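Long-range contacts in halogenase PltM (Pseudomonas fluorescens, PDB 6BZN), which halogenates phenolic compounds with unusual breadth of substrate and halide, and belongs to the FAD-binding halogenases: residues H91-I96 against N264-G269; C104-G109 against K132-H137; L249-E254 against P303-H308; L362-K367 against E380-V385; V385-L390 against R455-L460. All coordinates share one frame; numbering follows the deposited sequence.

Contact 1: H91-I96 against N264-G269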
# COMPACT_ATOMS: atom_id res chain seq x y z
N HIS A 91 13.13 3.02 7.53
CA HIS A 91 13.69 2.28 8.67
C HIS A 91 13.03 2.76 9.97
O HIS A 91 13.11 3.93 10.28
CB HIS A 91 15.21 2.52 8.79
CG HIS A 91 16.00 2.30 7.53
ND1 HIS A 91 16.28 1.05 7.03
CD2 HIS A 91 16.64 3.18 6.72
CE1 HIS A 91 17.01 1.16 5.93
NE2 HIS A 91 17.25 2.44 5.73
N PRO A 92 12.42 1.87 10.77
CA PRO A 92 11.80 2.35 12.01
C PRO A 92 12.76 3.02 12.99
O PRO A 92 12.39 4.00 13.63
CB PRO A 92 11.19 1.09 12.64
CG PRO A 92 11.65 -0.06 11.83
CD PRO A 92 12.23 0.42 10.55
N ASP A 93 14.00 2.52 13.08
CA ASP A 93 14.97 3.13 14.00
C ASP A 93 15.33 4.53 13.52
O ASP A 93 15.39 5.46 14.33
CB ASP A 93 16.19 2.22 14.22
CG ASP A 93 15.84 0.88 14.91
OD1 ASP A 93 14.82 0.78 15.64
OD2 ASP A 93 16.58 -0.11 14.71
N LYS A 94 15.49 4.71 12.22
CA LYS A 94 15.73 6.04 11.66
C LYS A 94 14.51 6.96 11.80
O LYS A 94 14.69 8.15 12.01
CB LYS A 94 16.17 5.99 10.20
CG LYS A 94 17.44 5.20 9.91
CD LYS A 94 18.70 5.85 10.49
CE LYS A 94 19.94 5.17 9.93
NZ LYS A 94 21.09 5.16 10.89
N ILE A 95 13.29 6.44 11.67
CA ILE A 95 12.07 7.25 11.92
C ILE A 95 12.03 7.78 13.35
O ILE A 95 11.80 8.97 13.57
CB ILE A 95 10.78 6.45 11.64
CG1 ILE A 95 10.65 6.22 10.13
CG2 ILE A 95 9.53 7.18 12.18
CD1 ILE A 95 9.60 5.20 9.76
N ILE A 96 12.27 6.90 14.32
CA ILE A 96 12.26 7.27 15.73
C ILE A 96 13.31 8.37 15.96
O ILE A 96 13.03 9.38 16.61
CB ILE A 96 12.55 6.04 16.63
CG1 ILE A 96 11.41 5.00 16.54
CG2 ILE A 96 12.82 6.42 18.09
CD1 ILE A 96 10.05 5.46 16.98
N ASN A 264 2.56 1.15 19.41
CA ASN A 264 3.09 1.10 20.79
C ASN A 264 3.91 -0.16 21.09
O ASN A 264 4.00 -0.58 22.24
CB ASN A 264 1.93 1.27 21.79
CG ASN A 264 0.98 0.09 21.82
OD1 ASN A 264 0.77 -0.57 20.81
ND2 ASN A 264 0.39 -0.16 22.98
N ASN A 265 4.52 -0.73 20.06
CA ASN A 265 5.23 -2.01 20.15
C ASN A 265 6.74 -1.88 19.94
O ASN A 265 7.42 -2.90 19.79
CB ASN A 265 4.64 -2.99 19.12
CG ASN A 265 4.83 -2.53 17.67
OD1 ASN A 265 5.36 -1.46 17.40
ND2 ASN A 265 4.35 -3.34 16.74
N HIS A 266 7.24 -0.64 19.88
CA HIS A 266 8.65 -0.37 19.65
C HIS A 266 9.27 -0.01 21.01
O HIS A 266 8.74 0.85 21.70
CB HIS A 266 8.83 0.79 18.67
CG HIS A 266 10.23 0.95 18.17
ND1 HIS A 266 10.65 0.50 16.94
CD2 HIS A 266 11.32 1.49 18.76
CE1 HIS A 266 11.94 0.76 16.79
NE2 HIS A 266 12.37 1.36 17.88
N PRO A 267 10.39 -0.65 21.37
CA PRO A 267 10.93 -0.36 22.72
C PRO A 267 11.35 1.11 22.96
O PRO A 267 11.28 1.57 24.09
CB PRO A 267 12.13 -1.32 22.85
CG PRO A 267 12.22 -2.10 21.58
CD PRO A 267 11.30 -1.49 20.57
N GLN A 268 11.80 1.82 21.93
CA GLN A 268 12.01 3.28 21.99
C GLN A 268 10.87 4.21 21.46
O GLN A 268 11.06 5.41 21.35
CB GLN A 268 13.32 3.65 21.28
CG GLN A 268 14.56 3.06 21.93
CD GLN A 268 15.13 1.92 21.11
OE1 GLN A 268 15.62 2.13 20.00
NE2 GLN A 268 15.08 0.70 21.65
N GLY A 269 9.70 3.65 21.18
CA GLY A 269 8.54 4.42 20.72
C GLY A 269 7.78 5.02 21.89
O GLY A 269 7.88 4.54 23.02
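Ile-96 and His-266 carry the apolar part of this contact. CG1 of Ile-96 sits over one face of the imidazole of His-266, 4.2 Å from the ring centroid and 17° off its normal, which makes a CH-pi contact. The opposite face is taken by CD of Pro-267, so the ring is sandwiched between aliphatic groups. His-266 reaches the helix because its CG is anti to the backbone N (chi1 -168°). CG2 of Ile-96, the second branch, lies 3.8 Å from the carbonyl O of Gln-268, and CD1, at the end of the CG1 arm, comes within 4.2 Å of CA of Gly-269. A beta-branched isoleucine suits the place, since its two branches from CB touch the turn at different points. Pro-92 adds CB, 4.2 Å from CE1 of His-266.

The polar part is a close approach without a hydrogen bond. OD1 of Asp-93 arrives at the ring edge, 3.1 Å from CE1 of His-266, with the carboxylate plane turned 78° from the ring. NE2 is a little farther and badly angled. The negative charge would probably favour this electron-poor edge.

Backbone shape completes the fit. A type I beta turn from His-266 to Gly-269 is closed by Gly-269 N to His-266 O, and a side chain at Gly-269 would crowd CB of His-266. Opposite, His-91 is the N-cap and Pro-92 opens the helix, where a proline costs no helical hydrogen bond. The arrangement is the first turn of helix 92-98 packed against the loop that joins antiparallel strands 256-262 and 273-281.

Contact 2: C104-G109 against K132-H137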
# COMPACT_ATOMS: atom_id res chain seq x y z
N CYS A 104 6.30 6.05 14.59
CA CYS A 104 6.07 4.71 14.10
C CYS A 104 6.05 3.65 15.18
O CYS A 104 6.52 3.85 16.31
CB CYS A 104 7.10 4.31 13.04
SG CYS A 104 8.75 4.01 13.70
N GLY A 105 5.42 2.54 14.82
CA GLY A 105 5.62 1.27 15.46
C GLY A 105 6.53 0.42 14.59
O GLY A 105 7.06 0.87 13.56
N ILE A 106 6.68 -0.84 14.98
CA ILE A 106 7.56 -1.78 14.30
C ILE A 106 6.79 -2.95 13.73
O ILE A 106 5.72 -3.31 14.24
CB ILE A 106 8.67 -2.26 15.28
CG1 ILE A 106 9.84 -2.86 14.54
CG2 ILE A 106 8.13 -3.23 16.32
CD1 ILE A 106 11.07 -2.99 15.41
N LYS A 107 7.30 -3.53 12.66
CA LYS A 107 6.78 -4.82 12.19
C LYS A 107 7.90 -5.72 11.72
O LYS A 107 8.81 -5.30 11.00
CB LYS A 107 5.72 -4.67 11.10
CG LYS A 107 6.14 -3.84 9.91
CD LYS A 107 5.17 -3.94 8.73
CE LYS A 107 5.15 -5.29 8.04
NZ LYS A 107 5.89 -5.35 6.75
N LEU A 108 7.81 -6.97 12.15
CA LEU A 108 8.77 -8.00 11.77
C LEU A 108 8.19 -8.94 10.74
O LEU A 108 8.85 -9.93 10.37
CB LEU A 108 9.20 -8.75 13.02
CG LEU A 108 9.80 -7.87 14.11
CD1 LEU A 108 10.09 -8.68 15.37
CD2 LEU A 108 11.06 -7.18 13.61
N GLY A 109 6.98 -8.64 10.26
CA GLY A 109 6.32 -9.41 9.22
C GLY A 109 4.82 -9.18 9.21
O GLY A 109 4.29 -8.40 9.99
N LYS A 132 13.71 -10.28 7.65
CA LYS A 132 15.06 -10.27 8.24
C LYS A 132 15.31 -8.92 8.93
O LYS A 132 15.80 -8.90 10.06
CB LYS A 132 16.13 -10.53 7.17
CG LYS A 132 17.33 -11.33 7.67
CD LYS A 132 17.01 -12.82 7.79
CE LYS A 132 18.26 -13.64 8.07
NZ LYS A 132 18.03 -15.11 7.93
N VAL A 133 14.94 -7.83 8.24
CA VAL A 133 15.10 -6.45 8.72
C VAL A 133 13.73 -5.87 9.14
O VAL A 133 12.76 -6.01 8.41
CB VAL A 133 15.74 -5.57 7.61
CG1 VAL A 133 15.68 -4.08 7.93
CG2 VAL A 133 17.18 -6.01 7.35
N PRO A 134 13.65 -5.19 10.31
CA PRO A 134 12.36 -4.65 10.74
C PRO A 134 11.84 -3.55 9.80
O PRO A 134 12.63 -2.84 9.18
CB PRO A 134 12.66 -4.05 12.12
CG PRO A 134 13.95 -4.63 12.54
CD PRO A 134 14.71 -4.89 11.29
N GLU A 135 10.53 -3.44 9.70
CA GLU A 135 9.89 -2.37 8.95
C GLU A 135 8.95 -1.59 9.85
O GLU A 135 8.78 -1.94 11.01
CB GLU A 135 9.16 -2.96 7.77
CG GLU A 135 10.16 -3.52 6.81
CD GLU A 135 9.54 -4.30 5.70
OE1 GLU A 135 8.30 -4.41 5.66
OE2 GLU A 135 10.33 -4.80 4.88
N ALA A 136 8.37 -0.52 9.31
CA ALA A 136 7.60 0.43 10.11
C ALA A 136 6.09 0.24 9.99
O ALA A 136 5.56 -0.11 8.93
CB ALA A 136 7.96 1.85 9.73
N HIS A 137 5.40 0.51 11.11
CA HIS A 137 4.00 0.88 11.11
C HIS A 137 3.99 2.41 11.19
O HIS A 137 4.34 2.99 12.21
CB HIS A 137 3.29 0.32 12.32
CG HIS A 137 3.01 -1.14 12.23
ND1 HIS A 137 2.67 -1.90 13.33
CD2 HIS A 137 3.00 -1.99 11.17
CE1 HIS A 137 2.44 -3.14 12.95
NE2 HIS A 137 2.64 -3.22 11.64
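Lys-107 and Glu-135 face each other as a hydrogen-bonded antiparallel pair, Lys-107 N to Glu-135 O at 2.7 Å and Glu-135 N to Lys-107 O at 2.8 Å. Gly-105 and His-137 repeat the pattern, with Gly-105 N to His-137 O at 2.9 Å and His-137 N to Gly-105 O at 3.0 Å. At the intervening Ile-106, which pairs with Ala-136 without such bonds, the backbone N turns outward to Asn-265 OD1.

These bonds make a two-stranded antiparallel sheet, with Lys-107, Glu-135 and His-137 on one face, the last with its side chain about 5 Å from that of the FAD-binding Ala-65. The buried lysine charge is met there. Its chain bends at chi3 (-69°) and chi4, curling back so that NZ makes a 2.8 Å salt bridge with Glu-135 OE1, nearly along the C-O axis; Ala-66 O is a second acceptor.

Both nitrogens of His-137 are engaged beyond the strands, ND1 with Pro-262 O and NE2 with Thr-248 OG1. One face of its ring lies over Ile-106 O, and Lys-107 CB packs 3.4 Å from NE2 of His-137. Pro-134, lacking an N-H, contributes carbon instead: its CB rests 3.8 Å from both Ile-106 CD1 and Leu-108 CD2.

Contact 3: L249-E254 against P303-H308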
# COMPACT_ATOMS: atom_id res chain seq x y z
N LEU A 249 -0.91 -7.61 11.96
CA LEU A 249 -1.73 -8.76 12.26
C LEU A 249 -3.05 -8.64 11.51
O LEU A 249 -3.73 -7.60 11.62
CB LEU A 249 -1.93 -8.86 13.76
CG LEU A 249 -3.01 -9.77 14.34
CD1 LEU A 249 -2.83 -11.20 13.86
CD2 LEU A 249 -2.94 -9.68 15.86
N HIS A 250 -3.39 -9.70 10.78
CA HIS A 250 -4.60 -9.79 9.98
C HIS A 250 -5.45 -10.91 10.57
O HIS A 250 -5.05 -12.08 10.51
CB HIS A 250 -4.26 -10.18 8.54
CG HIS A 250 -3.29 -9.26 7.85
ND1 HIS A 250 -1.96 -9.19 8.18
CD2 HIS A 250 -3.46 -8.42 6.80
CE1 HIS A 250 -1.35 -8.32 7.39
NE2 HIS A 250 -2.24 -7.83 6.55
N HIS A 251 -6.59 -10.57 11.16
CA HIS A 251 -7.56 -11.57 11.59
C HIS A 251 -8.51 -11.76 10.43
O HIS A 251 -9.19 -10.81 10.03
CB HIS A 251 -8.34 -11.07 12.80
CG HIS A 251 -7.54 -11.06 14.05
ND1 HIS A 251 -7.05 -12.21 14.62
CD2 HIS A 251 -7.15 -10.05 14.85
CE1 HIS A 251 -6.39 -11.91 15.72
NE2 HIS A 251 -6.44 -10.60 15.88
N ILE A 252 -8.53 -12.97 9.87
CA ILE A 252 -9.26 -13.24 8.64
C ILE A 252 -10.40 -14.21 8.92
O ILE A 252 -10.31 -15.07 9.82
CB ILE A 252 -8.33 -13.72 7.50
CG1 ILE A 252 -7.56 -15.00 7.90
CG2 ILE A 252 -7.33 -12.62 7.15
CD1 ILE A 252 -6.84 -15.70 6.76
N PHE A 253 -11.48 -14.06 8.16
CA PHE A 253 -12.66 -14.90 8.32
C PHE A 253 -13.43 -14.81 7.02
O PHE A 253 -13.10 -14.01 6.15
CB PHE A 253 -13.49 -14.44 9.53
CG PHE A 253 -13.58 -12.96 9.66
CD1 PHE A 253 -14.57 -12.26 8.97
CD2 PHE A 253 -12.67 -12.24 10.43
CE1 PHE A 253 -14.66 -10.88 9.07
CE2 PHE A 253 -12.74 -10.87 10.51
CZ PHE A 253 -13.73 -10.19 9.83
N GLU A 254 -14.46 -15.64 6.86
CA GLU A 254 -15.07 -15.82 5.54
C GLU A 254 -15.48 -14.53 4.82
O GLU A 254 -15.26 -14.41 3.62
CB GLU A 254 -16.28 -16.76 5.62
CG GLU A 254 -16.76 -17.19 4.23
CD GLU A 254 -18.05 -17.95 4.24
OE1 GLU A 254 -18.75 -17.87 3.21
OE2 GLU A 254 -18.35 -18.64 5.25
N PRO A 303 -15.27 -13.95 19.09
CA PRO A 303 -14.80 -13.59 20.44
C PRO A 303 -13.29 -13.61 20.61
O PRO A 303 -12.77 -12.86 21.44
CB PRO A 303 -15.42 -14.65 21.36
CG PRO A 303 -16.27 -15.52 20.52
CD PRO A 303 -16.25 -15.05 19.10
N ALA A 304 -12.58 -14.45 19.85
CA ALA A 304 -11.12 -14.43 19.87
C ALA A 304 -10.59 -13.04 19.52
O ALA A 304 -9.74 -12.51 20.23
CB ALA A 304 -10.54 -15.45 18.91
N ILE A 305 -11.11 -12.45 18.45
CA ILE A 305 -10.73 -11.09 18.06
C ILE A 305 -11.05 -10.11 19.20
O ILE A 305 -10.25 -9.22 19.53
CB ILE A 305 -11.43 -10.67 16.73
CG1 ILE A 305 -11.01 -11.61 15.58
CG2 ILE A 305 -11.07 -9.24 16.37
CD1 ILE A 305 -11.76 -11.37 14.28
N GLY A 306 -12.22 -10.30 19.83
CA GLY A 306 -12.65 -9.51 20.98
C GLY A 306 -11.69 -9.49 22.16
O GLY A 306 -11.66 -8.51 22.91
N GLU A 307 -10.88 -10.53 22.31
CA GLU A 307 -9.88 -10.54 23.39
C GLU A 307 -8.86 -9.38 23.32
O GLU A 307 -8.24 -9.04 24.33
CB GLU A 307 -9.16 -11.89 23.46
CG GLU A 307 -10.06 -13.07 23.84
CD GLU A 307 -10.76 -12.94 25.19
OE1 GLU A 307 -11.85 -13.51 25.34
OE2 GLU A 307 -10.24 -12.26 26.10
N HIS A 308 -8.68 -8.76 22.16
CA HIS A 308 -7.82 -7.57 22.07
C HIS A 308 -8.40 -6.35 22.73
O HIS A 308 -7.64 -5.44 23.07
CB HIS A 308 -7.57 -7.17 20.62
CG HIS A 308 -6.64 -8.05 19.88
ND1 HIS A 308 -5.27 -8.03 20.09
CD2 HIS A 308 -6.85 -8.93 18.88
CE1 HIS A 308 -4.70 -8.89 19.27
NE2 HIS A 308 -5.63 -9.44 18.52
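His-251 and His-308 meet through their NE2 atoms, 3.0 Å apart, in a hydrogen bond whose donor may be either ring. The approach is rim to rim, with the planes at 59°. His-251 has CG beside its backbone N (chi1 -73°), which sends the ring out from the strand with NE2 leading; behind it, ND1 is bonded to His-115 NE2, and ND1 of His-308 to Lys-226 O. A histidine suits each place because both its nitrogens can be used.

Aliphatic branches hold the His-251 ring on both sides. CG1 of Ile-305 lies over one face, 4.2 Å from the centroid, and CD1 of Leu-249 over the opposite one, while CD2 of Leu-249 reaches NE2 of His-308 at 3.8 Å. Ile-305 is stretched out at its second torsion (chi2 174°), which brings CD1 against both CB of His-251 (3.7 Å) and CE2 of Phe-253 (3.9 Å). The Phe-253 ring also stacks on Tyr-302.

A leucine in place of His-251 would probably leave NE2 of His-308 and His-115 without this shared partner. Leu-249, His-251 and Phe-253, every second residue of strand 248-253 in the mixed sheet, turn toward the short helix 303-306: a helix packed on a beta-sheet.

Contact 4: L362-K367 against E380-V385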
# COMPACT_ATOMS: atom_id res chain seq x y z
N LEU A 362 8.72 7.27 -8.71
CA LEU A 362 10.04 6.93 -9.20
C LEU A 362 10.09 6.84 -10.72
O LEU A 362 11.07 7.27 -11.34
CB LEU A 362 10.45 5.62 -8.55
CG LEU A 362 11.87 5.10 -8.57
CD1 LEU A 362 12.89 6.14 -8.14
CD2 LEU A 362 11.89 3.88 -7.66
N ARG A 363 9.03 6.33 -11.33
CA ARG A 363 8.92 6.27 -12.78
C ARG A 363 8.58 7.62 -13.41
O ARG A 363 9.11 7.96 -14.47
CB ARG A 363 7.87 5.25 -13.20
CG ARG A 363 8.27 3.82 -12.92
CD ARG A 363 7.10 2.88 -13.12
NE ARG A 363 7.45 1.47 -13.01
CZ ARG A 363 7.91 0.70 -14.01
NH1 ARG A 363 8.11 1.19 -15.23
NH2 ARG A 363 8.16 -0.59 -13.78
N LEU A 364 7.67 8.37 -12.78
CA LEU A 364 7.18 9.64 -13.34
C LEU A 364 8.20 10.78 -13.29
O LEU A 364 8.32 11.55 -14.25
CB LEU A 364 5.89 10.06 -12.59
CG LEU A 364 5.27 11.40 -13.00
CD1 LEU A 364 4.76 11.38 -14.44
CD2 LEU A 364 4.17 11.78 -12.01
N ALA A 365 8.91 10.92 -12.17
CA ALA A 365 9.69 12.14 -11.91
C ALA A 365 10.78 12.39 -12.97
O ALA A 365 10.89 13.51 -13.45
CB ALA A 365 10.28 12.14 -10.50
N PRO A 366 11.53 11.35 -13.39
CA PRO A 366 12.51 11.56 -14.46
C PRO A 366 11.89 12.00 -15.76
O PRO A 366 12.50 12.79 -16.49
CB PRO A 366 13.16 10.17 -14.62
CG PRO A 366 12.98 9.54 -13.29
CD PRO A 366 11.61 9.97 -12.87
N LYS A 367 10.67 11.54 -16.04
CA LYS A 367 9.97 11.92 -17.27
C LYS A 367 9.48 13.36 -17.21
O LYS A 367 9.49 14.06 -18.21
CB LYS A 367 8.82 10.96 -17.54
CG LYS A 367 9.30 9.52 -17.70
CD LYS A 367 8.15 8.57 -17.91
CE LYS A 367 8.60 7.11 -17.90
NZ LYS A 367 9.50 6.83 -19.06
N GLU A 380 2.23 10.56 -24.83
CA GLU A 380 3.08 9.40 -25.11
C GLU A 380 4.37 9.37 -24.29
O GLU A 380 4.87 8.29 -23.98
CB GLU A 380 3.38 9.29 -26.62
CG GLU A 380 3.90 7.93 -27.09
CD GLU A 380 2.91 6.76 -26.97
OE1 GLU A 380 1.70 6.96 -26.67
OE2 GLU A 380 3.35 5.60 -27.18
N GLN A 381 4.88 10.53 -23.88
CA GLN A 381 6.07 10.59 -23.01
C GLN A 381 5.83 9.91 -21.67
O GLN A 381 6.77 9.47 -21.04
CB GLN A 381 6.50 12.04 -22.75
CG GLN A 381 6.99 12.79 -23.98
CD GLN A 381 6.91 14.31 -23.81
OE1 GLN A 381 6.33 15.01 -24.65
NE2 GLN A 381 7.46 14.82 -22.72
N PHE A 382 4.57 9.87 -21.22
CA PHE A 382 4.24 9.34 -19.89
C PHE A 382 3.55 7.98 -19.94
O PHE A 382 3.10 7.48 -18.92
CB PHE A 382 3.39 10.37 -19.15
CG PHE A 382 4.00 11.75 -19.15
CD1 PHE A 382 5.14 12.01 -18.41
CD2 PHE A 382 3.43 12.79 -19.88
CE1 PHE A 382 5.72 13.27 -18.42
CE2 PHE A 382 4.00 14.05 -19.89
CZ PHE A 382 5.16 14.28 -19.16
N ILE A 383 3.53 7.35 -21.11
CA ILE A 383 2.73 6.15 -21.30
C ILE A 383 3.15 4.99 -20.39
O ILE A 383 2.31 4.24 -19.92
CB ILE A 383 2.68 5.71 -22.79
CG1 ILE A 383 1.55 4.72 -23.04
CG2 ILE A 383 4.01 5.13 -23.26
CD1 ILE A 383 0.16 5.32 -22.95
N GLU A 384 4.44 4.88 -20.10
CA GLU A 384 4.90 3.81 -19.23
C GLU A 384 4.51 4.03 -17.76
O GLU A 384 4.45 3.07 -16.99
CB GLU A 384 6.41 3.59 -19.38
CG GLU A 384 6.81 3.13 -20.78
CD GLU A 384 6.25 1.77 -21.19
OE1 GLU A 384 6.07 0.89 -20.32
OE2 GLU A 384 6.00 1.57 -22.41
N VAL A 385 4.26 5.28 -17.38
CA VAL A 385 3.72 5.58 -16.06
C VAL A 385 2.29 4.99 -15.97
O VAL A 385 1.94 4.32 -14.98
CB VAL A 385 3.75 7.09 -15.75
CG1 VAL A 385 3.09 7.40 -14.41
CG2 VAL A 385 5.19 7.58 -15.72
O HOH W 1 6.74 6.53 -20.80
O HOH W 2 9.38 13.13 -20.88
O HOH W 3 9.47 8.73 -21.43
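The ring of Phe-382 has CB of its neighbour Gln-381 over the centre of one face, while its CD1 meets Lys-367 CB at 3.9 Å and Leu-364 CD1 at 4.0 Å. The other flat group, the guanidinium of Arg-363, comes no nearer to Glu-384 than a loose 4.5 Å between NH1 and the backbone O; its firm partner is Glu-359, through NE.

Val-385 fills the gap between the backbones. Its CG2 touches CA of Leu-364 at 3.7 Å and CD of Lys-367 at 3.8 Å, a short, branched residue being right where the chains come close. Lys-367 lays its aliphatic stem past Val-385 and bends at the end (chi4 -66°) toward a salt bridge with Glu-452.

Water does the polar bridging. One molecule links Lys-367 NZ to Gln-381 O, at 3.0 and 2.8 Å; another also gives to Gln-381 O and accepts from Glu-384 N, its bond from NZ being weak. A third joins Lys-367 O to Gln-381 NE2.

Later residues of helix 352-374 meet earlier ones around the start of helix 383-406, Leu-364 facing Val-385 and Lys-367 facing Phe-382: the contact is the closed end of an antiparallel helical hairpin.

Contact 5: V385-L390 against R455-L460. With GOL (glycerol), chain I.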
# COMPACT_ATOMS: atom_id res chain seq x y z
N VAL A 385 4.26 5.28 -17.38
CA VAL A 385 3.72 5.58 -16.06
C VAL A 385 2.29 4.99 -15.97
O VAL A 385 1.94 4.32 -14.98
CB VAL A 385 3.75 7.09 -15.75
CG1 VAL A 385 3.09 7.40 -14.41
CG2 VAL A 385 5.19 7.58 -15.72
N GLU A 386 1.49 5.23 -17.00
CA GLU A 386 0.15 4.66 -17.05
C GLU A 386 0.15 3.13 -17.09
O GLU A 386 -0.64 2.49 -16.41
CB GLU A 386 -0.59 5.18 -18.29
CG GLU A 386 -2.02 4.70 -18.40
CD GLU A 386 -2.75 5.41 -19.50
OE1 GLU A 386 -2.86 4.84 -20.61
OE2 GLU A 386 -3.18 6.56 -19.29
N ARG A 387 1.01 2.56 -17.93
CA ARG A 387 1.11 1.12 -18.04
C ARG A 387 1.43 0.48 -16.69
O ARG A 387 0.76 -0.45 -16.28
CB ARG A 387 2.14 0.73 -19.10
CG ARG A 387 2.38 -0.77 -19.20
CD ARG A 387 3.24 -1.09 -20.42
NE ARG A 387 3.71 -2.47 -20.42
CZ ARG A 387 4.98 -2.88 -20.52
NH1 ARG A 387 5.99 -2.02 -20.63
NH2 ARG A 387 5.25 -4.19 -20.52
N HIS A 388 2.45 0.99 -16.00
CA HIS A 388 2.74 0.52 -14.64
C HIS A 388 1.51 0.65 -13.71
O HIS A 388 1.10 -0.33 -13.09
CB HIS A 388 3.92 1.25 -14.02
CG HIS A 388 3.99 1.06 -12.54
ND1 HIS A 388 3.63 2.05 -11.65
CD2 HIS A 388 4.23 -0.04 -11.80
CE1 HIS A 388 3.72 1.58 -10.42
NE2 HIS A 388 4.08 0.30 -10.49
N CYS A 389 0.89 1.83 -13.65
CA CYS A 389 -0.15 2.07 -12.65
C CYS A 389 -1.40 1.22 -12.90
O CYS A 389 -1.92 0.57 -11.97
CB CYS A 389 -0.53 3.54 -12.57
SG CYS A 389 -1.66 3.84 -11.19
N LEU A 390 -1.84 1.18 -14.15
CA LEU A 390 -3.05 0.42 -14.47
C LEU A 390 -2.81 -1.09 -14.30
O LEU A 390 -3.67 -1.78 -13.78
CB LEU A 390 -3.58 0.72 -15.88
CG LEU A 390 -3.96 2.18 -16.21
CD1 LEU A 390 -4.94 2.22 -17.38
CD2 LEU A 390 -4.47 3.02 -15.05
N ARG A 455 9.74 -7.01 -17.49
CA ARG A 455 8.77 -7.66 -18.37
C ARG A 455 7.33 -7.58 -17.88
O ARG A 455 6.43 -7.67 -18.71
CB ARG A 455 9.14 -9.13 -18.64
CG ARG A 455 10.24 -9.25 -19.70
CD ARG A 455 10.88 -10.63 -19.70
NE ARG A 455 11.66 -10.88 -18.49
CZ ARG A 455 12.41 -11.97 -18.27
NH1 ARG A 455 12.50 -12.94 -19.17
NH2 ARG A 455 13.09 -12.08 -17.13
N PHE A 456 7.12 -7.42 -16.57
CA PHE A 456 5.77 -7.41 -15.98
C PHE A 456 5.61 -6.23 -15.01
O PHE A 456 5.42 -6.41 -13.80
CB PHE A 456 5.51 -8.74 -15.27
CG PHE A 456 5.79 -9.93 -16.14
CD1 PHE A 456 4.85 -10.38 -17.05
CD2 PHE A 456 7.01 -10.59 -16.04
CE1 PHE A 456 5.12 -11.48 -17.87
CE2 PHE A 456 7.28 -11.69 -16.85
CZ PHE A 456 6.34 -12.13 -17.77
N PRO A 457 5.66 -4.99 -15.55
CA PRO A 457 5.45 -3.84 -14.67
C PRO A 457 4.07 -3.93 -14.00
O PRO A 457 3.08 -4.30 -14.63
CB PRO A 457 5.57 -2.64 -15.61
CG PRO A 457 5.26 -3.18 -16.97
CD PRO A 457 5.69 -4.62 -16.97
N GLY A 458 4.04 -3.65 -12.70
CA GLY A 458 2.80 -3.72 -11.92
C GLY A 458 2.52 -5.08 -11.32
O GLY A 458 1.61 -5.21 -10.51
N CYS A 459 3.27 -6.10 -11.70
CA CYS A 459 3.06 -7.45 -11.19
C CYS A 459 4.01 -7.70 -10.02
O CYS A 459 5.07 -7.06 -9.93
CB CYS A 459 3.24 -8.47 -12.31
SG CYS A 459 2.11 -8.16 -13.70
N LEU A 460 3.66 -8.65 -9.16
CA LEU A 460 4.37 -8.83 -7.89
C LEU A 460 5.86 -9.12 -8.04
O LEU A 460 6.67 -8.62 -7.26
CB LEU A 460 3.72 -9.93 -7.06
CG LEU A 460 2.26 -9.73 -6.61
CD1 LEU A 460 1.84 -10.92 -5.78
CD2 LEU A 460 2.09 -8.45 -5.81
C1 GOL I . 3.70 -2.23 -8.35
O1 GOL I . 4.49 -1.09 -8.01
C2 GOL I . 3.97 -3.47 -7.47
O2 GOL I . 2.82 -4.31 -7.57
C3 GOL I . 5.18 -4.35 -7.83
O3 GOL I . 5.47 -4.37 -9.23
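Arg-387 lays the face of its guanidinium on Pro-457, whose CG sits over the centre of the flat group at 3.6 Å from CZ. An extended chain, with CG anti to the backbone N (chi1 175°), carries the group across to the proline. NH1 keeps its salt bridge to Glu-384, so the charge is met at the rim while the face rests on carbon.

The backbones come together at Gly-458, whose CA is 5.0 Å from that of His-388. Packing is tight here: a CB would fall about 3.0 Å from His-388 O and would also jam against the preceding carbonyl, given the positive phi (89°). Pro-457 and Gly-458 are the two central residues of a type II beta turn from Phe-456 to Cys-459, the classic proline-glycine pair for this turn, which here docks on the long helix 383-406.

At buried His-388 direct contact gives way to a bridging molecule. Its ring edge faces Gly-458 N, 3.7 Å from CD2 of His-388 and not hydrogen-bonded, and Arg-363 NE packs on its CG. Beyond it the two segments are joined by a glycerol, probably from the crystallisation liquor: His-388 NE2 donates to glycerol O1 at 2.9 Å and 167°, and glycerol O3 gives to Cys-459 O at 2.8 Å. Glu-359 and Arg-352 hold the same molecule. An alanine at His-388 would probably leave glycerol O1 without this donor and open a gap beside Gly-458 and Arg-363. The loose side lies between the exposed Arg-387 and Arg-455: Arg-455 turns away to a salt bridge with Asp-463, and its carbonyl O stays 4.1 Å from Arg-387 NH2.

In the fold
Contacts 2 and 3 are buried; 1, 4 and 5 are only partly so. Contacts 1 and 2 touch, Asn-265 OD1 of the loop reaching Ile-106 N, so helix, loop and two-stranded sheet form one block. Contacts 4 and 5 share Val-385 and both use helix 383-406, linked by Arg-363, which packs on His-388 and Pro-457. They lie across the chain's centre from contact 3. Chemistry follows place: backbone bonds and a buried ion pair in contact 2, a histidine pair among aliphatic groups in contact 3, and, in the partly exposed contacts, an isoleucine on a histidine ring with no hydrogen bond across in contact 1, bridging waters in contact 4 and a glycerol, probably from the crystallisation liquor, in contact 5.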